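Local coordinates for protein 4-amino-4-deoxy-L-arabinose transferase or related glycosyltransferases of PMT family (Cupriavidus metallidurans, PDB 5EZM) that probably transfers a pentose, 4-amino-4-deoxy-L-arabinose, to lipid A, as a zinc-binding integral membrane glycosyltransferase of the GT-C fold, at residues 169-174 with 328-333; 332-337 with 350-355. All coordinates share one frame; numbering follows the deposited sequence.

Interaction 1. Residues 169-174 with 328-333; sequences SCVLAF and GIWAIA. With DSL (mono-trans, octa-cis decaprenyl-phosphate), chain C.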
loop_
_atom_site.group_PDB
_atom_site.type_symbol
_atom_site.label_atom_id
_atom_site.label_comp_id
_atom_site.label_asym_id
_atom_site.label_seq_id
_atom_site.Cartn_x
_atom_site.Cartn_y
_atom_site.Cartn_z
ATOM N N SER A 169 12.653 -4.022 -0.432
ATOM C CA SER A 169 13.191 -4.831 0.654
ATOM C C SER A 169 13.985 -6.008 0.109
ATOM O O SER A 169 14.951 -6.453 0.742
ATOM C CB SER A 169 12.064 -5.323 1.563
ATOM O OG SER A 169 11.355 -6.389 0.959
ATOM N N CYS A 170 13.599 -6.523 -1.062
ATOM C CA CYS A 170 14.442 -7.510 -1.728
ATOM C C CYS A 170 15.745 -6.886 -2.219
ATOM O O CYS A 170 16.791 -7.541 -2.202
ATOM C CB CYS A 170 13.689 -8.164 -2.885
ATOM S SG CYS A 170 12.507 -9.423 -2.369
ATOM N N VAL A 171 15.706 -5.626 -2.664
ATOM C CA VAL A 171 16.943 -4.947 -3.053
ATOM C C VAL A 171 17.910 -4.897 -1.875
ATOM O O VAL A 171 19.072 -5.316 -1.975
ATOM C CB VAL A 171 16.645 -3.533 -3.586
ATOM C CG1 VAL A 171 17.936 -2.843 -4.000
ATOM C CG2 VAL A 171 15.671 -3.588 -4.750
ATOM N N LEU A 172 17.435 -4.388 -0.733
ATOM C CA LEU A 172 18.289 -4.267 0.443
ATOM C C LEU A 172 18.765 -5.631 0.925
ATOM O O LEU A 172 19.966 -5.846 1.131
ATOM C CB LEU A 172 17.541 -3.539 1.558
ATOM C CG LEU A 172 18.278 -3.476 2.896
ATOM C CD1 LEU A 172 19.532 -2.635 2.762
ATOM C CD2 LEU A 172 17.374 -2.935 3.993
ATOM N N ALA A 173 17.834 -6.572 1.108
ATOM C CA ALA A 173 18.196 -7.877 1.655
ATOM C C ALA A 173 19.169 -8.610 0.745
ATOM O O ALA A 173 20.137 -9.215 1.222
ATOM C CB ALA A 173 16.943 -8.720 1.882
ATOM N N PHE A 174 18.934 -8.573 -0.568
ATOM C CA PHE A 174 19.846 -9.248 -1.486
ATOM C C PHE A 174 21.212 -8.577 -1.491
ATOM O O PHE A 174 22.243 -9.256 -1.579
ATOM C CB PHE A 174 19.255 -9.283 -2.897
ATOM C CG PHE A 174 17.998 -10.102 -3.010
ATOM C CD1 PHE A 174 17.666 -11.032 -2.036
ATOM C CD2 PHE A 174 17.144 -9.939 -4.089
ATOM C CE1 PHE A 174 16.510 -11.779 -2.137
ATOM C CE2 PHE A 174 15.986 -10.684 -4.196
ATOM C CZ PHE A 174 15.668 -11.605 -3.220
ATOM N N GLY A 328 20.598 1.507 8.320
ATOM C CA GLY A 328 20.347 2.828 8.869
ATOM C C GLY A 328 20.441 3.925 7.826
ATOM O O GLY A 328 19.623 4.847 7.809
ATOM N N ILE A 329 21.441 3.844 6.944
ATOM C CA ILE A 329 21.540 4.814 5.858
ATOM C C ILE A 329 20.383 4.642 4.883
ATOM O O ILE A 329 19.915 5.616 4.283
ATOM C CB ILE A 329 22.909 4.690 5.163
ATOM C CG1 ILE A 329 24.023 5.094 6.130
ATOM C CG2 ILE A 329 22.962 5.545 3.908
ATOM C CD1 ILE A 329 25.413 4.995 5.545
ATOM N N TRP A 330 19.898 3.411 4.713
ATOM C CA TRP A 330 18.684 3.178 3.939
ATOM C C TRP A 330 17.518 3.980 4.507
ATOM O O TRP A 330 16.958 4.859 3.837
ATOM C CB TRP A 330 18.378 1.678 3.930
ATOM C CG TRP A 330 17.195 1.258 3.119
ATOM C CD1 TRP A 330 15.889 1.256 3.511
ATOM C CD2 TRP A 330 17.216 0.741 1.785
ATOM N NE1 TRP A 330 15.091 0.782 2.496
ATOM C CE2 TRP A 330 15.884 0.460 1.426
ATOM C CE3 TRP A 330 18.229 0.498 0.854
ATOM C CZ2 TRP A 330 15.542 -0.050 0.178
ATOM C CZ3 TRP A 330 17.885 -0.009 -0.381
ATOM C CH2 TRP A 330 16.555 -0.277 -0.708
ATOM N N ALA A 331 17.173 3.717 5.770
ATOM C CA ALA A 331 16.020 4.367 6.388
ATOM C C ALA A 331 16.184 5.883 6.431
ATOM O O ALA A 331 15.272 6.629 6.051
ATOM C CB ALA A 331 15.801 3.807 7.792
ATOM N N ILE A 332 17.343 6.360 6.890
ATOM C CA ILE A 332 17.538 7.797 7.067
ATOM C C ILE A 332 17.562 8.504 5.716
ATOM O O ILE A 332 16.901 9.533 5.525
ATOM C CB ILE A 332 18.821 8.074 7.869
ATOM C CG1 ILE A 332 18.713 7.487 9.277
ATOM C CG2 ILE A 332 19.090 9.570 7.939
ATOM C CD1 ILE A 332 20.023 7.494 10.045
ATOM N N ALA A 333 18.323 7.965 4.762
ATOM C CA ALA A 333 18.445 8.607 3.457
ATOM C C ALA A 333 17.102 8.667 2.742
ATOM O O ALA A 333 16.725 9.710 2.195
ATOM C CB ALA A 333 19.477 7.870 2.605
HETATM C C21 DSL C . 21.686 0.185 -0.556
HETATM C C22 DSL C . 21.513 -0.806 -1.694
HETATM C C23 DSL C . 20.571 -1.992 -1.532
HETATM C C24 DSL C . 22.190 -0.630 -2.839
HETATM C C25 DSL C . 22.019 -1.633 -4.009
HETATM C C26 DSL C . 21.858 -0.821 -5.324
HETATM C C27 DSL C . 22.957 -1.255 -6.352
HETATM C C28 DSL C . 23.582 -2.669 -6.261
HETATM C C29 DSL C . 23.354 -0.399 -7.315
HETATM C C30 DSL C . 22.723 1.015 -7.405
HETATM C C31 DSL C . 23.740 2.016 -8.050
HETATM C C32 DSL C . 23.063 2.769 -9.249
HETATM C C33 DSL C . 22.950 2.089 -10.626
HETATM C C34 DSL C . 22.587 4.026 -9.076
#

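Interaction 2. Residues 332-337 with 350-355; sequences IAIFVF and VPVIPA. With MPG ([(Z)-octadec-9-enyl] (2R)-2,3-bis(oxidanyl)propanoate), chain Z.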
loop_
_atom_site.group_PDB
_atom_site.type_symbol
_atom_site.label_atom_id
_atom_site.label_comp_id
_atom_site.label_asym_id
_atom_site.label_seq_id
_atom_site.Cartn_x
_atom_site.Cartn_y
_atom_site.Cartn_z
ATOM N N ILE A 332 17.343 6.360 6.890
ATOM C CA ILE A 332 17.538 7.797 7.067
ATOM C C ILE A 332 17.562 8.504 5.716
ATOM O O ILE A 332 16.901 9.533 5.525
ATOM C CB ILE A 332 18.821 8.074 7.869
ATOM C CG1 ILE A 332 18.713 7.487 9.277
ATOM C CG2 ILE A 332 19.090 9.570 7.939
ATOM C CD1 ILE A 332 20.023 7.494 10.045
ATOM N N ALA A 333 18.323 7.965 4.762
ATOM C CA ALA A 333 18.445 8.607 3.457
ATOM C C ALA A 333 17.102 8.667 2.742
ATOM O O ALA A 333 16.725 9.710 2.195
ATOM C CB ALA A 333 19.477 7.870 2.605
ATOM N N ILE A 334 16.360 7.558 2.732
ATOM C CA ILE A 334 15.056 7.574 2.073
ATOM C C ILE A 334 14.101 8.516 2.800
ATOM O O ILE A 334 13.328 9.255 2.169
ATOM C CB ILE A 334 14.499 6.142 1.975
ATOM C CG1 ILE A 334 15.360 5.317 1.017
ATOM C CG2 ILE A 334 13.059 6.156 1.506
ATOM C CD1 ILE A 334 14.957 3.869 0.926
ATOM N N PHE A 335 14.164 8.530 4.136
ATOM C CA PHE A 335 13.311 9.419 4.918
ATOM C C PHE A 335 13.558 10.879 4.560
ATOM O O PHE A 335 12.613 11.630 4.298
ATOM C CB PHE A 335 13.539 9.188 6.412
ATOM C CG PHE A 335 12.696 10.064 7.297
ATOM C CD1 PHE A 335 11.424 9.668 7.675
ATOM C CD2 PHE A 335 13.177 11.279 7.757
ATOM C CE1 PHE A 335 10.645 10.473 8.491
ATOM C CE2 PHE A 335 12.404 12.086 8.569
ATOM C CZ PHE A 335 11.138 11.686 8.938
ATOM N N VAL A 336 14.824 11.304 4.550
ATOM C CA VAL A 336 15.101 12.703 4.241
ATOM C C VAL A 336 14.849 12.991 2.768
ATOM O O VAL A 336 14.560 14.135 2.397
ATOM C CB VAL A 336 16.535 13.089 4.651
ATOM C CG1 VAL A 336 16.775 12.755 6.111
ATOM C CG2 VAL A 336 17.557 12.413 3.755
ATOM N N PHE A 337 14.942 11.974 1.906
ATOM C CA PHE A 337 14.641 12.189 0.495
ATOM C C PHE A 337 13.174 12.543 0.305
ATOM O O PHE A 337 12.844 13.538 -0.353
ATOM C CB PHE A 337 15.000 10.954 -0.330
ATOM C CG PHE A 337 14.484 11.008 -1.742
ATOM C CD1 PHE A 337 15.148 11.744 -2.709
ATOM C CD2 PHE A 337 13.326 10.333 -2.100
ATOM C CE1 PHE A 337 14.674 11.800 -4.008
ATOM C CE2 PHE A 337 12.846 10.386 -3.398
ATOM C CZ PHE A 337 13.521 11.119 -4.352
ATOM N N VAL A 350 6.990 4.016 3.322
ATOM C CA VAL A 350 6.929 2.601 3.708
ATOM C C VAL A 350 8.231 1.852 3.451
ATOM O O VAL A 350 8.625 1.040 4.302
ATOM C CB VAL A 350 5.712 1.928 3.057
ATOM C CG1 VAL A 350 5.676 0.455 3.405
ATOM C CG2 VAL A 350 4.422 2.600 3.519
ATOM N N PRO A 351 8.950 2.052 2.335
ATOM C CA PRO A 351 10.186 1.277 2.110
ATOM C C PRO A 351 11.238 1.379 3.215
ATOM O O PRO A 351 12.183 0.577 3.205
ATOM C CB PRO A 351 10.720 1.850 0.793
ATOM C CG PRO A 351 9.514 2.246 0.066
ATOM C CD PRO A 351 8.567 2.784 1.112
ATOM N N VAL A 352 11.125 2.316 4.160
ATOM C CA VAL A 352 12.113 2.366 5.234
ATOM C C VAL A 352 11.831 1.336 6.320
ATOM O O VAL A 352 12.738 1.006 7.097
ATOM C CB VAL A 352 12.198 3.764 5.874
ATOM C CG1 VAL A 352 12.244 4.839 4.806
ATOM C CG2 VAL A 352 11.038 3.998 6.835
ATOM N N ILE A 353 10.606 0.806 6.387
ATOM C CA ILE A 353 10.235 -0.073 7.498
ATOM C C ILE A 353 11.063 -1.355 7.531
ATOM O O ILE A 353 11.549 -1.717 8.615
ATOM C CB ILE A 353 8.721 -0.348 7.472
ATOM C CG1 ILE A 353 7.944 0.966 7.582
ATOM C CG2 ILE A 353 8.328 -1.296 8.597
ATOM C CD1 ILE A 353 8.202 1.725 8.865
ATOM N N PRO A 354 11.258 -2.086 6.419
ATOM C CA PRO A 354 12.074 -3.315 6.505
ATOM C C PRO A 354 13.447 -3.083 7.113
ATOM O O PRO A 354 13.860 -3.830 8.011
ATOM C CB PRO A 354 12.161 -3.773 5.044
ATOM C CG PRO A 354 10.955 -3.221 4.408
ATOM C CD PRO A 354 10.722 -1.894 5.058
ATOM N N ALA A 355 14.162 -2.053 6.651
ATOM C CA ALA A 355 15.462 -1.728 7.229
ATOM C C ALA A 355 15.348 -1.515 8.732
ATOM O O ALA A 355 16.102 -2.110 9.516
ATOM C CB ALA A 355 16.042 -0.487 6.548
HETATM C C2 MPG Z . 21.069 13.103 2.943
HETATM C C3 MPG Z . 21.334 11.751 3.593
HETATM C C4 MPG Z . 21.864 11.890 5.013
HETATM C C5 MPG Z . 22.389 10.557 5.574
HETATM C C6 MPG Z . 22.915 10.669 7.016
HETATM C C7 MPG Z . 23.499 9.331 7.510
HETATM C C8 MPG Z . 24.110 9.413 8.929
HETATM C C9 MPG Z . 25.010 8.191 9.242
HETATM C C10 MPG Z . 25.579 8.212 10.689
HETATM C C11 MPG Z . 26.762 7.236 10.877
HETATM C C12 MPG Z . 26.930 6.774 12.367
HETATM C C1 MPG Z . 20.510 12.976 1.524
#

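Interaction 1. Residues 169-174 with 328-333
Trp-330 carries the contact from helix 323-339, reaching over to Leu-172 and Val-171 on helix 160-178. The nearest CA atoms, those of Leu-172 and Trp-330, are 8.2 Å apart, so the helices are joined by an interposed side chain, with just 170 Å² buried between the two segments. With chi1 at -177°, CG of Trp-330 leaves its CB anti to the backbone N and the indole projects toward helix 160-178. Along the pyrrole side, CD1 packs on Ala-355 of helix 352-365, and NE1 is hydrogen-bonded to the backbone carbonyl of Pro-351, which satisfies the one polar atom of this buried ring and should limit its rotation. On the six-membered side, CE3 of Trp-330 lies 3.9 Å from CD1 of Leu-172. The same ring is covered on one face by CB of Leu-172, 4.0 Å from its centroid and 7° off the normal, the geometry of a CH-pi contact. At the far tip, CH2 of Trp-330 meets CB of Val-171 at 4.3 Å, an oblique approach.

The prenyl chain of decaprenyl-phosphate completes the surroundings of the indole. Its C21 lies in the ring plane at the edge, 3.7 Å from CE3 of Trp-330, while its methyl C23 comes within 3.5 Å of CZ3 of that residue. CG1 of Val-171 also touches C23, at 3.7 Å, and CA of Leu-172 lies 3.8 Å from C23. All three contact residues belong to the decaprenyl-phosphate pocket.

Around the contact, Val-171 leans on helix 185-206, Trp-330 also packs on Val-217 of helix 209-224, and Leu-172 abuts Ala-355.

Interaction 2. Residues 332-337 with 350-355
Ile-334 and Val-352 make the main contact, a small apolar one of 148 Å² in which the closest CA atoms, those of the same pair, stand 6.8 Å apart. It packs helix 323-339 against the start of helix 352-365, consecutive helices predicted to span the membrane. Ahead of this pair, Ile-332 points away from 350-355 and sets its CG2 against the octadecenyl chain of a bound glycerate ester, 4.1 Å from lipid C6. Ile-334 then turns toward the other segment: chi1 of -67° sets CG1 beside the backbone N and leaves CG2 opposite that N, 3.6 Å from CG1 of Val-352. CB of Ile-334 lies 3.8 Å from CG1 of Val-352. Phe-335 adds its backbone, N lying 4.2 Å from CG1 of Val-352, while its ring leads away to another bound lipid. Val-336 returns to the first lipid, CG2 being 3.7 Å from lipid C2. Ile-334 faces protein, whereas Ile-332, Phe-335, Val-336 and Phe-337 all touch bound lipid. Helix 209-224 also covers Ile-334, through Leu-213 and Val-217, whereas Val-350 and Ile-353 pack on Met-150 of helix 149-155 and Val-350 on Met-162 of helix 160-178.

In the fold
Helix 323-339 serves both contacts, whose centres are about 7 Å apart: interaction 1 uses the turn around Trp-330, interaction 2 the turn that follows, and Ile-332 and Ala-333 belong to both. The joint between them is the hydrogen bond from Trp-330 NE1 to Pro-351 O, 3.0 Å long. Packing adds to this, with Ala-331 O at 3.7 Å from Val-352 CG1 and Ser-169 CB at 3.7 Å from Pro-354 CG, so segments 169-174 and 328-333 both border 350-355. Decaprenyl-phosphate touches interaction 1 directly, whereas the side chain of Ile-334 stays about 8 Å from it at the nearest atoms. Neither contact includes the zinc ligands Glu-87, His-268 and His-270.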